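Long-range contacts in predicted acetamidase/formamidase (Thermoanaerobacter tengcongensis, PDB 3TKK), which probably hydrolyses the carbon-nitrogen bond of small linear amides such as formamide or acetamide, and holds zinc and calcium ions side by side: residues L126-K131 / H186-D191; M158-I163 / L282-F287. All coordinates share one frame; numbering follows the deposited sequence.

Contact 1: residues L126-K131 / H186-D191; sequences LALPVK and HALMGD. With ZN (zinc ion), chain F.
L188 lays its isobutyl group between L128 and K131 and gives each of them one methyl. Its CD2 meets CB of L128 at 3.5 Å, the two leucines crossing at about a right angle, while CD1 lies along the extended lysine chain, 3.7 Å from CB of K131 and nearly as close to CG and CD, the two crossing obliquely. With CG anti to the backbone N (chi1 -163°), the branch of L188 reaches in among residues 126-131, and chi2 near 46° turns its two methyls to different neighbours. Cutting L188 back to an alanine would probably leave L128 and the aliphatic part of K131 without their shared partner and open a gap between loop and strand end. Beside them, CG1 of V130 touches CB of A187 at 4.2 Å. The backbones are joined by K131 N to A187 O, a short 2.6 Å bond, and by water 1, which donates to K131 O and weakly accepts from M189 N. H186 binds the zinc ion through NE2 at 2.1 Å, together with D184, E200 and the oxidised C39. The contact packs strand 127-129, within this chain the outermost of its antiparallel sheet, on the loop leaving the metal site.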
loop_
_atom_site.group_PDB
_atom_site.type_symbol
_atom_site.label_atom_id
_atom_site.label_comp_id
_atom_site.label_asym_id
_atom_site.label_seq_id
_atom_site.Cartn_x
_atom_site.Cartn_y
_atom_site.Cartn_z
ATOM N N LEU A 126 -8.545 -23.153 -8.304
ATOM C CA LEU A 126 -7.684 -22.023 -8.378
ATOM C C LEU A 126 -6.219 -22.425 -8.185
ATOM O O LEU A 126 -5.866 -22.961 -7.123
ATOM C CB LEU A 126 -8.035 -21.119 -7.200
ATOM C CG LEU A 126 -8.178 -19.621 -7.250
ATOM C CD1 LEU A 126 -9.269 -19.419 -8.116
ATOM C CD2 LEU A 126 -8.565 -19.070 -5.891
ATOM N N ALA A 127 -5.355 -22.093 -9.140
ATOM C CA ALA A 127 -3.934 -22.349 -8.968
ATOM C C ALA A 127 -3.250 -21.012 -9.059
ATOM O O ALA A 127 -3.600 -20.225 -9.923
ATOM C CB ALA A 127 -3.411 -23.312 -10.081
ATOM N N LEU A 128 -2.301 -20.704 -8.175
ATOM C CA LEU A 128 -1.800 -19.322 -8.158
ATOM C C LEU A 128 -0.316 -19.336 -8.350
ATOM O O LEU A 128 0.426 -19.953 -7.525
ATOM C CB LEU A 128 -2.021 -18.645 -6.783
ATOM C CG LEU A 128 -3.513 -18.736 -6.401
ATOM C CD1 LEU A 128 -3.629 -18.251 -4.921
ATOM C CD2 LEU A 128 -4.359 -17.857 -7.287
ATOM N N PRO A 129 0.145 -18.592 -9.366
ATOM C CA PRO A 129 1.614 -18.611 -9.746
ATOM C C PRO A 129 2.456 -18.254 -8.528
ATOM O O PRO A 129 2.021 -17.358 -7.774
ATOM C CB PRO A 129 1.683 -17.506 -10.816
ATOM C CG PRO A 129 0.209 -17.759 -11.637
ATOM C CD PRO A 129 -0.634 -17.696 -10.249
ATOM N N VAL A 130 3.615 -18.891 -8.305
ATOM C CA VAL A 130 4.347 -18.616 -7.022
ATOM C C VAL A 130 4.996 -17.245 -7.120
ATOM O O VAL A 130 5.269 -16.775 -8.247
ATOM C CB VAL A 130 5.433 -19.695 -6.716
ATOM C CG1 VAL A 130 4.707 -20.963 -6.293
ATOM C CG2 VAL A 130 6.272 -19.973 -7.978
ATOM N N LYS A 131 5.166 -16.577 -5.989
ATOM C CA LYS A 131 5.966 -15.319 -5.930
ATOM C C LYS A 131 6.767 -15.410 -4.644
ATOM O O LYS A 131 6.447 -14.811 -3.633
ATOM C CB LYS A 131 5.070 -14.071 -5.976
ATOM C CG LYS A 131 4.352 -13.951 -7.364
ATOM C CD LYS A 131 3.425 -12.681 -7.172
ATOM C CE LYS A 131 2.728 -12.331 -8.565
ATOM N NZ LYS A 131 1.478 -11.616 -8.150
ATOM N N HIS A 186 7.844 -17.750 1.973
ATOM C CA HIS A 186 6.411 -17.854 1.544
ATOM C C HIS A 186 6.484 -18.104 0.079
ATOM O O HIS A 186 7.321 -17.480 -0.530
ATOM C CB HIS A 186 5.551 -16.601 1.759
ATOM C CG HIS A 186 5.422 -16.187 3.189
ATOM N ND1 HIS A 186 5.259 -14.884 3.565
ATOM C CD2 HIS A 186 5.387 -16.911 4.317
ATOM C CE1 HIS A 186 5.281 -14.797 4.881
ATOM N NE2 HIS A 186 5.353 -16.033 5.358
ATOM N N ALA A 187 5.762 -19.104 -0.418
ATOM C CA ALA A 187 5.664 -19.275 -1.872
ATOM C C ALA A 187 4.831 -18.143 -2.561
ATOM O O ALA A 187 4.890 -17.957 -3.796
ATOM C CB ALA A 187 4.940 -20.600 -2.121
ATOM N N LEU A 188 4.024 -17.461 -1.784
ATOM C CA LEU A 188 3.062 -16.428 -2.194
ATOM C C LEU A 188 2.507 -15.735 -0.951
ATOM O O LEU A 188 2.157 -16.404 -0.056
ATOM C CB LEU A 188 1.848 -17.046 -2.833
ATOM C CG LEU A 188 0.966 -16.062 -3.656
ATOM C CD1 LEU A 188 1.741 -15.112 -4.617
ATOM C CD2 LEU A 188 -0.191 -16.902 -4.361
ATOM N N MET A 189 2.330 -14.421 -1.019
ATOM C CA MET A 189 1.665 -13.692 0.094
ATOM C C MET A 189 1.257 -12.338 -0.521
ATOM O O MET A 189 1.987 -11.768 -1.353
ATOM C CB MET A 189 2.681 -13.454 1.277
ATOM C CG MET A 189 1.966 -12.803 2.565
ATOM S SD MET A 189 3.228 -12.094 3.631
ATOM C CE MET A 189 3.496 -10.598 2.703
ATOM N N GLY A 190 0.121 -11.792 -0.116
ATOM C CA GLY A 190 -0.224 -10.462 -0.459
ATOM C C GLY A 190 0.082 -9.443 0.589
ATOM O O GLY A 190 0.058 -9.698 1.838
ATOM N N ASP A 191 0.170 -8.208 0.146
ATOM C CA ASP A 191 0.571 -7.154 1.071
ATOM C C ASP A 191 -0.520 -7.084 2.129
ATOM O O ASP A 191 -1.785 -7.199 1.842
ATOM C CB ASP A 191 0.568 -5.704 0.442
ATOM C CG ASP A 191 1.933 -5.351 -0.256
ATOM O OD1 ASP A 191 2.983 -6.000 0.037
ATOM O OD2 ASP A 191 1.961 -4.455 -1.109
HETATM ZN ZN ZN F . 5.059 -16.811 7.296
HETATM O O HOH W 1 4.704 -13.343 -2.423
HETATM O O HOH W 2 4.041 -15.279 8.175
#

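Contact 2: residues M158-I163 / L282-F287; sequences MDTTLI and LKTARF. With CA (calcium ion), chain G.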
loop_
_atom_site.group_PDB
_atom_site.type_symbol
_atom_site.label_atom_id
_atom_site.label_comp_id
_atom_site.label_asym_id
_atom_site.label_seq_id
_atom_site.Cartn_x
_atom_site.Cartn_y
_atom_site.Cartn_z
ATOM N N MET A 158 9.273 -8.951 9.045
ATOM C CA MET A 158 8.753 -7.814 8.317
ATOM C C MET A 158 7.708 -8.181 7.220
ATOM O O MET A 158 7.089 -7.265 6.716
ATOM C CB MET A 158 9.911 -7.086 7.633
ATOM C CG MET A 158 11.015 -6.616 8.496
ATOM S SD MET A 158 12.284 -5.663 7.611
ATOM C CE MET A 158 13.206 -7.064 7.005
ATOM N N ASP A 159 7.634 -9.472 6.788
ATOM C CA ASP A 159 6.635 -10.006 5.824
ATOM C C ASP A 159 6.410 -8.989 4.746
ATOM O O ASP A 159 5.260 -8.551 4.429
ATOM C CB ASP A 159 5.309 -10.429 6.454
ATOM C CG ASP A 159 5.426 -11.737 7.307
ATOM O OD1 ASP A 159 6.347 -12.580 7.172
ATOM O OD2 ASP A 159 4.717 -11.795 8.330
ATOM N N THR A 160 7.527 -8.684 4.084
ATOM C CA THR A 160 7.537 -7.749 2.977
ATOM C C THR A 160 7.695 -8.391 1.595
ATOM O O THR A 160 8.730 -9.032 1.343
ATOM C CB THR A 160 8.639 -6.653 3.286
ATOM O OG1 THR A 160 8.221 -5.879 4.462
ATOM C CG2 THR A 160 8.778 -5.762 2.049
ATOM N N THR A 161 6.721 -8.203 0.652
ATOM C CA THR A 161 6.633 -8.979 -0.524
ATOM C C THR A 161 7.794 -8.565 -1.412
ATOM O O THR A 161 8.236 -9.359 -2.221
ATOM C CB THR A 161 5.294 -8.587 -1.355
ATOM O OG1 THR A 161 5.175 -7.139 -1.298
ATOM C CG2 THR A 161 3.970 -9.300 -0.583
ATOM N N LEU A 162 8.329 -7.354 -1.236
ATOM C CA LEU A 162 9.469 -6.951 -2.062
ATOM C C LEU A 162 10.768 -7.877 -1.873
ATOM O O LEU A 162 11.709 -7.702 -2.601
ATOM C CB LEU A 162 9.838 -5.458 -1.746
ATOM C CG LEU A 162 8.704 -4.378 -1.958
ATOM C CD1 LEU A 162 9.323 -2.945 -1.697
ATOM C CD2 LEU A 162 8.103 -4.639 -3.375
ATOM N N ILE A 163 10.932 -8.523 -0.679
ATOM C CA ILE A 163 12.148 -9.288 -0.430
ATOM C C ILE A 163 12.065 -10.597 -1.159
ATOM O O ILE A 163 11.585 -11.548 -0.579
ATOM C CB ILE A 163 12.344 -9.416 1.151
ATOM C CG1 ILE A 163 12.350 -7.970 1.668
ATOM C CG2 ILE A 163 13.724 -10.202 1.443
ATOM C CD1 ILE A 163 12.588 -7.781 3.403
ATOM N N LEU A 282 3.822 -6.126 15.674
ATOM C CA LEU A 282 3.841 -4.781 15.189
ATOM C C LEU A 282 3.469 -4.889 13.729
ATOM O O LEU A 282 3.729 -6.000 13.091
ATOM C CB LEU A 282 5.263 -4.284 15.335
ATOM C CG LEU A 282 5.997 -4.225 16.669
ATOM C CD1 LEU A 282 7.477 -3.538 16.569
ATOM C CD2 LEU A 282 5.153 -3.512 17.837
ATOM N N LYS A 283 2.938 -3.795 13.146
ATOM C CA LYS A 283 2.612 -3.702 11.620
ATOM C C LYS A 283 3.795 -3.091 10.950
ATOM O O LYS A 283 4.587 -2.417 11.606
ATOM C CB LYS A 283 1.388 -2.764 11.446
ATOM C CG LYS A 283 0.297 -3.163 12.640
ATOM C CD LYS A 283 -0.995 -2.570 12.230
ATOM C CE LYS A 283 -2.255 -3.033 13.071
ATOM N NZ LYS A 283 -1.715 -3.891 14.074
ATOM N N THR A 284 3.989 -3.505 9.713
ATOM C CA THR A 284 5.111 -3.092 8.993
ATOM C C THR A 284 4.540 -2.374 7.716
ATOM O O THR A 284 3.634 -2.856 6.993
ATOM C CB THR A 284 5.930 -4.281 8.583
ATOM O OG1 THR A 284 6.445 -4.948 9.736
ATOM C CG2 THR A 284 7.097 -3.828 7.730
ATOM N N ALA A 285 5.141 -1.219 7.410
ATOM C CA ALA A 285 4.810 -0.455 6.269
ATOM C C ALA A 285 6.038 -0.069 5.566
ATOM O O ALA A 285 7.161 -0.277 6.068
ATOM C CB ALA A 285 4.075 0.913 6.714
ATOM N N ARG A 286 5.837 0.541 4.416
ATOM C CA ARG A 286 6.957 0.972 3.694
ATOM C C ARG A 286 6.753 2.234 2.932
ATOM O O ARG A 286 5.612 2.627 2.708
ATOM C CB ARG A 286 7.458 -0.139 2.821
ATOM C CG ARG A 286 6.596 -0.608 1.756
ATOM C CD ARG A 286 7.050 -1.997 1.244
ATOM N NE ARG A 286 6.211 -2.245 0.059
ATOM C CZ ARG A 286 5.202 -3.130 -0.014
ATOM N NH1 ARG A 286 5.063 -4.063 0.911
ATOM N NH2 ARG A 286 4.506 -3.251 -1.172
ATOM N N PHE A 287 7.837 2.912 2.558
ATOM C CA PHE A 287 7.699 4.012 1.572
ATOM C C PHE A 287 8.595 3.866 0.351
ATOM O O PHE A 287 9.813 3.778 0.456
ATOM C CB PHE A 287 7.949 5.354 2.281
ATOM C CG PHE A 287 7.643 6.547 1.386
ATOM C CD1 PHE A 287 6.322 6.879 1.116
ATOM C CD2 PHE A 287 8.666 7.377 0.917
ATOM C CE1 PHE A 287 5.986 7.927 0.281
ATOM C CE2 PHE A 287 8.305 8.469 0.073
ATOM C CZ PHE A 287 6.987 8.785 -0.186
HETATM CA CA CA G . 5.956 -13.922 9.047
HETATM O O HOH W 2 4.041 -15.279 8.175
HETATM O O HOH W 3 6.165 -15.576 10.899
HETATM O O HOH W 4 4.219 -13.638 10.769
#
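T284 and R286 point from strand 283-290 toward the loop 158-163 and make its van der Waals contacts. T284 brings its methyl CG2 to 3.6 Å from O of M158, and the same methyl lies near OG1 of T160, the two threonine side chains crossing at about a right angle. R286 extends from the strand toward the loop, its chain straight from CG to NE. L162 lies over one face of its guanidinium, CG 3.8 Å above the plane and offset toward the rim, with CD1 3.6 Å from NE. T161 comes at the guanidinium obliquely, its OG1 3.8 Å from NH1 of R286, while its hydrogen bond goes to D191.

The polar ends are satisfied mainly by residues around the pair. NE of R286 bonds to Q274 and NH1 to S276, while NH2 forms a salt bridge with D191; the arginine is therefore gripped through all three nitrogens, which should hold its plane steady against L162. T284 OG1 bonds to S233 and Q277. Within the loop, T160 OG1 donates to O of M158 at 2.9 Å from above the carbonyl plane (61° out of it) and also pairs with S276, and I163 N closes a type I turn on T160 O.

The calcium ion lies on the side of the loop turned away from the strand. D159 grasps it with OD1 at 2.3 Å and OD2 at 2.6 Å; N157, D184 and three waters are further ligands. D159 is thus the bidentate ligand of a calcium site assembled from separate parts of the chain, which sits beside the zinc site and shares D184 with it.

How the contacts relate
Two contacts whose centres lie 16 Å apart meet at a pair of metals, an example of distant segments converging on one site. H186 of contact 1 serves the zinc ion and D159 of contact 2 the calcium ion; the zinc ion and the calcium ion lie 3.5 Å apart, bridged by water 2 and D184. At the other end of 186-191, D191 splits its carboxylate between the two segments of contact 2: OD1 lies 2.8 Å from OG1 of T161, a probable hydrogen bond, and OD2 forms a 2.8 Å salt bridge to NH2 of R286. CE of M189 lies 3.2 Å from O of D159, and O of M189 packs against CG2 of T161. Both contacts reach the second subunit.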